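Local coordinates for UPF0255 protein frsA (Vibrio vulnificus, PDB 4I4C), which probably hydrolyses carboxylic esters as a member of the FrsA family of alpha/beta hydrolases, although its physiological role remains unsettled, at residues 197-209 and 223-235. Residues are numbered along the deposited sequence; the frame is centred on the assembly and turned at random.
Sequences IVSAGLDSLQTDM and AMLTVDMPSVGYS. With 6NA (hexanoic acid), chain D.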
loop_
_atom_site.group_PDB
_atom_site.type_symbol
_atom_site.label_atom_id
_atom_site.label_comp_id
_atom_site.label_asym_id
_atom_site.label_seq_id
_atom_site.Cartn_x
_atom_site.Cartn_y
_atom_site.Cartn_z
ATOM N N ILE A 197 -10.779 8.403 -4.204
ATOM C CA ILE A 197 -9.840 8.398 -3.103
ATOM C C ILE A 197 -9.266 6.992 -3.068
ATOM O O ILE A 197 -10.015 6.021 -3.171
ATOM C CB ILE A 197 -10.520 8.713 -1.774
ATOM C CG1 ILE A 197 -11.253 10.061 -1.866
ATOM C CG2 ILE A 197 -9.472 8.732 -0.649
ATOM C CD1 ILE A 197 -12.216 10.327 -0.736
ATOM N N VAL A 198 -7.941 6.880 -2.965
ATOM C CA VAL A 198 -7.273 5.591 -3.100
ATOM C C VAL A 198 -6.304 5.357 -1.954
ATOM O O VAL A 198 -5.490 6.226 -1.662
ATOM C CB VAL A 198 -6.502 5.508 -4.430
ATOM C CG1 VAL A 198 -5.865 4.143 -4.593
ATOM C CG2 VAL A 198 -7.420 5.825 -5.609
ATOM N N SER A 199 -6.397 4.193 -1.301
ATOM C CA SER A 199 -5.401 3.797 -0.300
ATOM C C SER A 199 -4.883 2.367 -0.495
ATOM O O SER A 199 -5.668 1.449 -0.722
ATOM C CB SER A 199 -5.971 3.958 1.109
ATOM O OG SER A 199 -6.135 5.327 1.420
ATOM N N ALA A 200 -3.561 2.190 -0.421
ATOM C CA ALA A 200 -2.962 0.852 -0.435
ATOM C C ALA A 200 -2.843 0.298 0.987
ATOM O O ALA A 200 -3.425 0.855 1.917
ATOM C CB ALA A 200 -1.610 0.867 -1.131
ATOM N N GLY A 201 -2.090 -0.788 1.156
ATOM C CA GLY A 201 -2.038 -1.479 2.433
ATOM C C GLY A 201 -0.916 -1.007 3.340
ATOM O O GLY A 201 -0.228 -0.042 3.018
ATOM N N LEU A 202 -0.721 -1.705 4.460
ATOM C CA LEU A 202 0.192 -1.260 5.523
ATOM C C LEU A 202 1.691 -1.213 5.170
ATOM O O LEU A 202 2.467 -0.603 5.899
ATOM C CB LEU A 202 -0.014 -2.096 6.795
ATOM C CG LEU A 202 -1.384 -1.939 7.467
ATOM C CD1 LEU A 202 -1.552 -2.960 8.587
ATOM C CD2 LEU A 202 -1.567 -0.521 8.011
ATOM N N ASP A 203 2.097 -1.841 4.070
ATOM C CA ASP A 203 3.505 -1.793 3.656
ATOM C C ASP A 203 3.730 -1.070 2.326
ATOM O O ASP A 203 4.780 -1.222 1.688
ATOM C CB ASP A 203 4.163 -3.185 3.666
ATOM C CG ASP A 203 3.443 -4.189 2.784
ATOM O OD1 ASP A 203 2.823 -3.796 1.782
ATOM O OD2 ASP A 203 3.511 -5.396 3.093
ATOM N N SER A 204 2.738 -0.284 1.912
ATOM C CA SER A 204 2.900 0.553 0.727
ATOM C C SER A 204 2.947 2.012 1.164
ATOM O O SER A 204 2.581 2.340 2.291
ATOM C CB SER A 204 1.716 0.349 -0.237
ATOM O OG SER A 204 1.799 -0.888 -0.938
ATOM N N LEU A 205 3.385 2.885 0.268
ATOM C CA LEU A 205 3.283 4.320 0.488
ATOM C C LEU A 205 2.282 4.848 -0.535
ATOM O O LEU A 205 2.088 4.240 -1.593
ATOM C CB LEU A 205 4.650 5.005 0.290
ATOM C CG LEU A 205 5.904 4.526 1.028
ATOM C CD1 LEU A 205 7.107 5.321 0.531
ATOM C CD2 LEU A 205 5.794 4.639 2.547
ATOM N N GLN A 206 1.662 5.989 -0.240
ATOM C CA GLN A 206 0.624 6.532 -1.116
ATOM C C GLN A 206 1.153 6.932 -2.494
ATOM O O GLN A 206 0.393 7.092 -3.461
ATOM C CB GLN A 206 -0.073 7.710 -0.438
ATOM C CG GLN A 206 0.808 8.912 -0.169
ATOM C CD GLN A 206 -0.024 10.085 0.292
ATOM O OE1 GLN A 206 -0.612 10.778 -0.522
ATOM N NE2 GLN A 206 -0.103 10.292 1.601
ATOM N N THR A 207 2.474 7.072 -2.574
ATOM C CA THR A 207 3.140 7.467 -3.802
ATOM C C THR A 207 3.465 6.246 -4.693
ATOM O O THR A 207 4.147 6.380 -5.700
ATOM C CB THR A 207 4.424 8.315 -3.490
ATOM O OG1 THR A 207 5.161 7.699 -2.439
ATOM C CG2 THR A 207 4.053 9.730 -3.035
ATOM N N ASP A 208 2.960 5.065 -4.335
ATOM C CA ASP A 208 3.280 3.842 -5.079
ATOM C C ASP A 208 2.248 3.504 -6.156
ATOM O O ASP A 208 2.264 2.401 -6.688
ATOM C CB ASP A 208 3.413 2.620 -4.139
ATOM C CG ASP A 208 4.562 2.744 -3.147
ATOM O OD1 ASP A 208 5.359 3.694 -3.276
ATOM O OD2 ASP A 208 4.661 1.887 -2.237
ATOM N N MET A 209 1.373 4.449 -6.500
ATOM C CA MET A 209 0.242 4.138 -7.388
ATOM C C MET A 209 0.093 5.083 -8.574
ATOM O O MET A 209 -1.006 5.227 -9.121
ATOM C CB MET A 209 -1.062 4.121 -6.579
ATOM C CG MET A 209 -1.096 3.015 -5.534
ATOM S SD MET A 209 -2.419 3.191 -4.321
ATOM C CE MET A 209 -1.936 4.703 -3.468
ATOM N N ALA A 223 -9.877 12.080 -11.493
ATOM C CA ALA A 223 -8.809 12.479 -10.594
ATOM C C ALA A 223 -8.519 11.397 -9.562
ATOM O O ALA A 223 -9.419 10.687 -9.113
ATOM C CB ALA A 223 -9.149 13.793 -9.905
ATOM N N MET A 224 -7.253 11.277 -9.177
ATOM C CA MET A 224 -6.889 10.330 -8.141
ATOM C C MET A 224 -6.386 11.075 -6.926
ATOM O O MET A 224 -5.544 11.953 -7.038
ATOM C CB MET A 224 -5.831 9.344 -8.637
ATOM C CG MET A 224 -5.304 8.437 -7.540
ATOM S SD MET A 224 -4.187 7.149 -8.109
ATOM C CE MET A 224 -2.633 8.023 -8.173
ATOM N N LEU A 225 -6.904 10.722 -5.759
ATOM C CA LEU A 225 -6.505 11.380 -4.529
ATOM C C LEU A 225 -5.964 10.320 -3.593
ATOM O O LEU A 225 -6.729 9.556 -3.020
ATOM C CB LEU A 225 -7.701 12.086 -3.900
ATOM C CG LEU A 225 -7.453 12.866 -2.615
ATOM C CD1 LEU A 225 -6.413 13.946 -2.864
ATOM C CD2 LEU A 225 -8.750 13.480 -2.119
ATOM N N THR A 226 -4.640 10.242 -3.465
ATOM C CA THR A 226 -4.032 9.208 -2.630
ATOM C C THR A 226 -3.980 9.606 -1.156
ATOM O O THR A 226 -3.810 10.777 -0.815
ATOM C CB THR A 226 -2.630 8.824 -3.125
ATOM O OG1 THR A 226 -1.791 9.984 -3.135
ATOM C CG2 THR A 226 -2.711 8.261 -4.541
ATOM N N VAL A 227 -4.150 8.614 -0.287
ATOM C CA VAL A 227 -4.121 8.825 1.147
ATOM C C VAL A 227 -3.434 7.626 1.796
ATOM O O VAL A 227 -3.633 6.486 1.361
ATOM C CB VAL A 227 -5.556 8.942 1.736
ATOM C CG1 VAL A 227 -5.490 9.287 3.213
ATOM C CG2 VAL A 227 -6.388 9.986 0.991
ATOM N N ASP A 228 -2.617 7.893 2.816
ATOM C CA ASP A 228 -2.043 6.859 3.674
ATOM C C ASP A 228 -2.963 6.512 4.858
ATOM O O ASP A 228 -3.419 7.402 5.585
ATOM C CB ASP A 228 -0.694 7.331 4.228
ATOM C CG ASP A 228 0.423 7.318 3.182
ATOM O OD1 ASP A 228 0.623 6.269 2.533
ATOM O OD2 ASP A 228 1.099 8.363 3.017
ATOM N N MET A 229 -3.217 5.220 5.051
ATOM C CA MET A 229 -3.928 4.713 6.230
ATOM C C MET A 229 -3.244 5.212 7.501
ATOM O O MET A 229 -2.043 5.489 7.481
ATOM C CB MET A 229 -3.893 3.179 6.245
ATOM C CG MET A 229 -4.687 2.505 5.153
ATOM S SD MET A 229 -6.438 2.553 5.570
ATOM C CE MET A 229 -6.502 1.277 6.829
ATOM N N PRO A 230 -3.992 5.323 8.611
ATOM C CA PRO A 230 -3.355 5.708 9.884
ATOM C C PRO A 230 -2.171 4.796 10.238
ATOM O O PRO A 230 -2.314 3.583 10.085
ATOM C CB PRO A 230 -4.486 5.540 10.904
ATOM C CG PRO A 230 -5.735 5.731 10.113
ATOM C CD PRO A 230 -5.455 5.205 8.731
ATOM N N SER A 231 -1.049 5.391 10.666
ATOM C CA SER A 231 0.216 4.721 11.070
ATOM C C SER A 231 1.173 4.518 9.902
ATOM O O SER A 231 2.341 4.149 10.092
ATOM C CB SER A 231 -0.015 3.384 11.783
ATOM O OG SER A 231 -0.419 2.388 10.857
ATOM N N VAL A 232 0.667 4.763 8.694
ATOM C CA VAL A 232 1.424 4.563 7.460
ATOM C C VAL A 232 1.852 5.890 6.838
ATOM O O VAL A 232 1.039 6.811 6.714
ATOM C CB VAL A 232 0.566 3.809 6.410
ATOM C CG1 VAL A 232 1.288 3.738 5.065
ATOM C CG2 VAL A 232 0.201 2.420 6.901
ATOM N N GLY A 233 3.123 5.971 6.435
ATOM C CA GLY A 233 3.664 7.104 5.691
ATOM C C GLY A 233 3.435 8.473 6.300
ATOM O O GLY A 233 3.769 8.710 7.461
ATOM N N TYR A 234 2.855 9.373 5.509
ATOM C CA TYR A 234 2.471 10.714 5.962
ATOM C C TYR A 234 1.454 10.702 7.103
ATOM O O TYR A 234 1.246 11.722 7.767
ATOM C CB TYR A 234 1.854 11.509 4.806
ATOM C CG TYR A 234 2.832 12.144 3.850
ATOM C CD1 TYR A 234 3.513 13.314 4.191
ATOM C CD2 TYR A 234 3.048 11.602 2.584
ATOM C CE1 TYR A 234 4.410 13.914 3.299
ATOM C CE2 TYR A 234 3.943 12.190 1.694
ATOM C CZ TYR A 234 4.613 13.345 2.056
ATOM O OH TYR A 234 5.477 13.924 1.166
ATOM N N SER A 235 0.794 9.565 7.309
ATOM C CA SER A 235 -0.170 9.439 8.387
ATOM C C SER A 235 0.408 8.673 9.571
ATOM O O SER A 235 -0.336 8.183 10.419
ATOM C CB SER A 235 -1.441 8.755 7.886
ATOM O OG SER A 235 -1.932 9.437 6.754
HETATM C CA 6NA D . -2.563 -6.239 5.064
HETATM C C 6NA D . -1.950 -5.115 4.306
HETATM O O 6NA D . -2.489 -4.049 4.191
HETATM C CB 6NA D . -1.850 -6.611 6.292
HETATM C CG 6NA D . -2.439 -7.606 7.156
HETATM C CD 6NA D . -2.555 -8.971 6.668
HETATM C C6 6NA D . -1.387 -9.798 6.863
HETATM O OXT 6NA D . -0.892 -5.257 3.775
HETATM O O HOH W 1 -2.104 4.546 0.189
HETATM O O HOH W 2 -2.125 3.142 3.421
HETATM O O HOH W 3 0.147 3.954 1.866
#
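Asp228 OD2 is gripped from both faces of its carboxylate. Gln206 NE2 donates to Asp228 OD2 at 2.7 Å over one face, and the backbone N of Tyr234 reaches it over the other. The bond from Gln206 is nearly straight, 164° at the hydrogen. The oxygen lies in the plane of the Gln206 amide, and the amide and carboxylate planes stand 73° apart. The other oxygen, Asp228 OD1, takes a weak bond from Gln206 N and one from a water that also binds Ser204 O. Gln206 OE1 accepts from Thr226 OG1 at 3.0 Å. CG of Gln206 sits between the backbone N and carbonyl carbon (chi1 64°), and the extended chain beyond it carries the amide across to Thr226 and Asp228. His183 and Thr181 of the neighbouring strand bind the same amide, so both its ends are held and its rotation is fixed.

Strands 197-199 and 223-226 run parallel. Val198 N bonds to Leu225 O at 2.9 Å, and Val227 N returns to Val198 O. Beyond the strands the chains part, and single waters link Ala200 N to Val227 O and Ala200 O to Met229 N. Ser199 OG is hydrogen-bonded to His248 and lies 2.8 Å from Val227 O. Ile197 CG2 meets Val227 CG2, while Met209 CE touches Thr226 CG2 at 3.8 Å. Further along, Leu202 CD2 packs on Val232 CG2 at 3.6 Å, the two side chains crossing at about a right angle.

Leu202 N also donates to atom O of the bound hexanoic acid (2.9 Å). Phe273 N, at the start of helix 273-284, is hydrogen-bonded to the same acid. This placement is consistent with the oxyanion hole of alpha/beta hydrolases. The paired strands, joined through helix 210-217, form a beta-alpha-beta crossover of that fold, and the loop after strand 197-199 lines the hexanoic acid site.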